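Local coordinates for protein acetyltransferase (Agrobacterium tumefaciens, PDB 2DXQ) that probably transfers an acetyl group from acetyl-CoA to an acceptor substrate, as GNAT-family acetyltransferases do, at residues P80-E85 against E108-A113. Sequence-based numbering, arbitrary orientation.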
loop_
_atom_site.group_PDB
_atom_site.type_symbol
_atom_site.label_atom_id
_atom_site.label_comp_id
_atom_site.label_asym_id
_atom_site.label_seq_id
_atom_site.Cartn_x
_atom_site.Cartn_y
_atom_site.Cartn_z
ATOM N N PRO A 80 1.793 -10.577 7.397
ATOM C CA PRO A 80 1.935 -9.374 6.583
ATOM C C PRO A 80 0.762 -9.228 5.611
ATOM O O PRO A 80 -0.029 -10.161 5.423
ATOM C CB PRO A 80 3.265 -9.603 5.842
ATOM C CG PRO A 80 3.374 -11.112 5.753
ATOM C CD PRO A 80 2.810 -11.595 7.061
ATOM N N TYR A 81 0.619 -8.046 5.025
ATOM C CA TYR A 81 -0.329 -7.889 3.931
ATOM C C TYR A 81 0.410 -7.194 2.802
ATOM O O TYR A 81 1.529 -6.688 2.983
ATOM C CB TYR A 81 -1.586 -7.100 4.353
ATOM C CG TYR A 81 -1.253 -5.769 4.967
ATOM C CD1 TYR A 81 -1.129 -5.639 6.352
ATOM C CD2 TYR A 81 -1.067 -4.641 4.173
ATOM C CE1 TYR A 81 -0.796 -4.420 6.929
ATOM C CE2 TYR A 81 -0.723 -3.413 4.736
ATOM C CZ TYR A 81 -0.594 -3.312 6.117
ATOM O OH TYR A 81 -0.284 -2.098 6.677
ATOM N N ALA A 82 -0.212 -7.135 1.632
ATOM C CA ALA A 82 0.490 -6.575 0.490
ATOM C C ALA A 82 -0.409 -5.687 -0.338
ATOM O O ALA A 82 -1.631 -5.861 -0.336
ATOM C CB ALA A 82 1.047 -7.697 -0.382
ATOM N N PHE A 83 0.213 -4.744 -1.044
ATOM C CA PHE A 83 -0.452 -3.989 -2.107
ATOM C C PHE A 83 0.248 -4.274 -3.422
ATOM O O PHE A 83 1.463 -4.564 -3.454
ATOM C CB PHE A 83 -0.314 -2.493 -1.874
ATOM C CG PHE A 83 -1.015 -1.994 -0.646
ATOM C CD1 PHE A 83 -2.352 -1.642 -0.699
ATOM C CD2 PHE A 83 -0.322 -1.858 0.547
ATOM C CE1 PHE A 83 -3.007 -1.170 0.440
ATOM C CE2 PHE A 83 -0.961 -1.369 1.691
ATOM C CZ PHE A 83 -2.306 -1.024 1.633
ATOM N N ILE A 84 -0.497 -4.135 -4.507
ATOM C CA ILE A 84 0.111 -4.138 -5.845
ATOM C C ILE A 84 -0.142 -2.797 -6.516
ATOM O O ILE A 84 -1.278 -2.295 -6.506
ATOM C CB ILE A 84 -0.389 -5.325 -6.699
ATOM C CG1 ILE A 84 0.174 -6.635 -6.123
ATOM C CG2 ILE A 84 0.047 -5.170 -8.170
ATOM C CD1 ILE A 84 -0.358 -7.883 -6.814
ATOM N N GLU A 85 0.918 -2.207 -7.066
ATOM C CA GLU A 85 0.840 -0.862 -7.628
ATOM C C GLU A 85 1.519 -0.754 -8.984
ATOM O O GLU A 85 2.278 -1.631 -9.385
ATOM C CB GLU A 85 1.480 0.149 -6.665
ATOM C CG GLU A 85 0.463 0.792 -5.694
ATOM C CD GLU A 85 -0.558 1.644 -6.424
ATOM O OE1 GLU A 85 -0.347 1.933 -7.627
ATOM O OE2 GLU A 85 -1.588 2.007 -5.814
ATOM N N GLU A 108 1.145 -14.293 -6.218
ATOM C CA GLU A 108 1.688 -15.566 -5.751
ATOM C C GLU A 108 2.886 -15.353 -4.847
ATOM O O GLU A 108 3.040 -16.051 -3.832
ATOM C CB GLU A 108 1.995 -16.465 -6.952
ATOM C CG GLU A 108 0.708 -16.966 -7.579
ATOM C CD GLU A 108 0.892 -17.649 -8.923
ATOM O OE1 GLU A 108 2.048 -17.861 -9.361
ATOM O OE2 GLU A 108 -0.146 -17.970 -9.544
ATOM N N THR A 109 3.690 -14.348 -5.177
ATOM C CA THR A 109 4.871 -13.999 -4.376
ATOM C C THR A 109 4.482 -13.507 -2.986
ATOM O O THR A 109 5.094 -13.903 -1.975
ATOM C CB THR A 109 5.767 -13.001 -5.118
ATOM O OG1 THR A 109 6.208 -13.600 -6.344
ATOM C CG2 THR A 109 6.996 -12.581 -4.268
ATOM N N ALA A 110 3.442 -12.685 -2.932
ATOM C CA ALA A 110 2.901 -12.207 -1.658
ATOM C C ALA A 110 2.392 -13.365 -0.789
ATOM O O ALA A 110 2.712 -13.459 0.404
ATOM C CB ALA A 110 1.780 -11.218 -1.934
ATOM N N PHE A 111 1.595 -14.245 -1.380
ATOM C CA PHE A 111 1.081 -15.396 -0.632
ATOM C C PHE A 111 2.202 -16.335 -0.173
ATOM O O PHE A 111 2.147 -16.876 0.942
ATOM C CB PHE A 111 0.022 -16.154 -1.420
ATOM C CG PHE A 111 -1.316 -15.435 -1.513
ATOM C CD1 PHE A 111 -1.722 -14.538 -0.528
ATOM C CD2 PHE A 111 -2.168 -15.685 -2.582
ATOM C CE1 PHE A 111 -2.956 -13.883 -0.613
ATOM C CE2 PHE A 111 -3.409 -15.039 -2.677
ATOM C CZ PHE A 111 -3.798 -14.137 -1.692
ATOM N N GLY A 112 3.228 -16.490 -1.005
ATOM C CA GLY A 112 4.421 -17.277 -0.603
ATOM C C GLY A 112 5.152 -16.675 0.593
ATOM O O GLY A 112 5.840 -17.385 1.352
ATOM N N ALA A 113 5.008 -15.360 0.763
ATOM C CA ALA A 113 5.607 -14.613 1.883
ATOM C C ALA A 113 4.679 -14.568 3.107
ATOM O O ALA A 113 4.949 -13.838 4.078
ATOM C CB ALA A 113 5.959 -13.184 1.427
#
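Backbone torsions, more than side-chain rotamers, bring Ala82 and Ala110 together, since neither methyl has a rotamer to choose. Extended angles at Ala82 (phi -139°, psi 154°) belong to a strand that sends successive side chains to alternate sides, with Ala82 CB on the helix side; Ala110, at helical angles, sits on the turn of the helix that faces the strand. The methyl of Ala82 points nearly straight at Ala110 CB, 3.9 Å from Ala82 CB, whereas that of Ala110 comes in obliquely. With side chains this small the backbones come close: CA of Ala82 is 6.5 Å from CA of Ala110. Both residues are buried, and the touch is purely apolar. A second touch lies nearer the surface, where Pro80 CG, the puckered corner of its ring, comes within 3.6 Å of Ala113 O. Ala113 is where the chain leaves helical angles, and Pro80 directly precedes the strand, so an element's end meets an element's beginning. The example illustrates how a helix is seated on a sheet in a beta-alpha-beta crossover: strand 81-88, helix 98-112 and the parallel strand 117-122 form such a unit within the GNAT fold. The backbone of Ala82 is hydrogen-bonded to Lys117 and Met119 of that neighbouring strand, and Ala110 also packs on Val118, so the helix rests on both strands it connects. By the same alternation Tyr81 and Phe83 leave by the other side of the sheet. There Phe83 stacks its ring on Phe83 of the second subunit, and Tyr81 packs on Glu85 of that subunit.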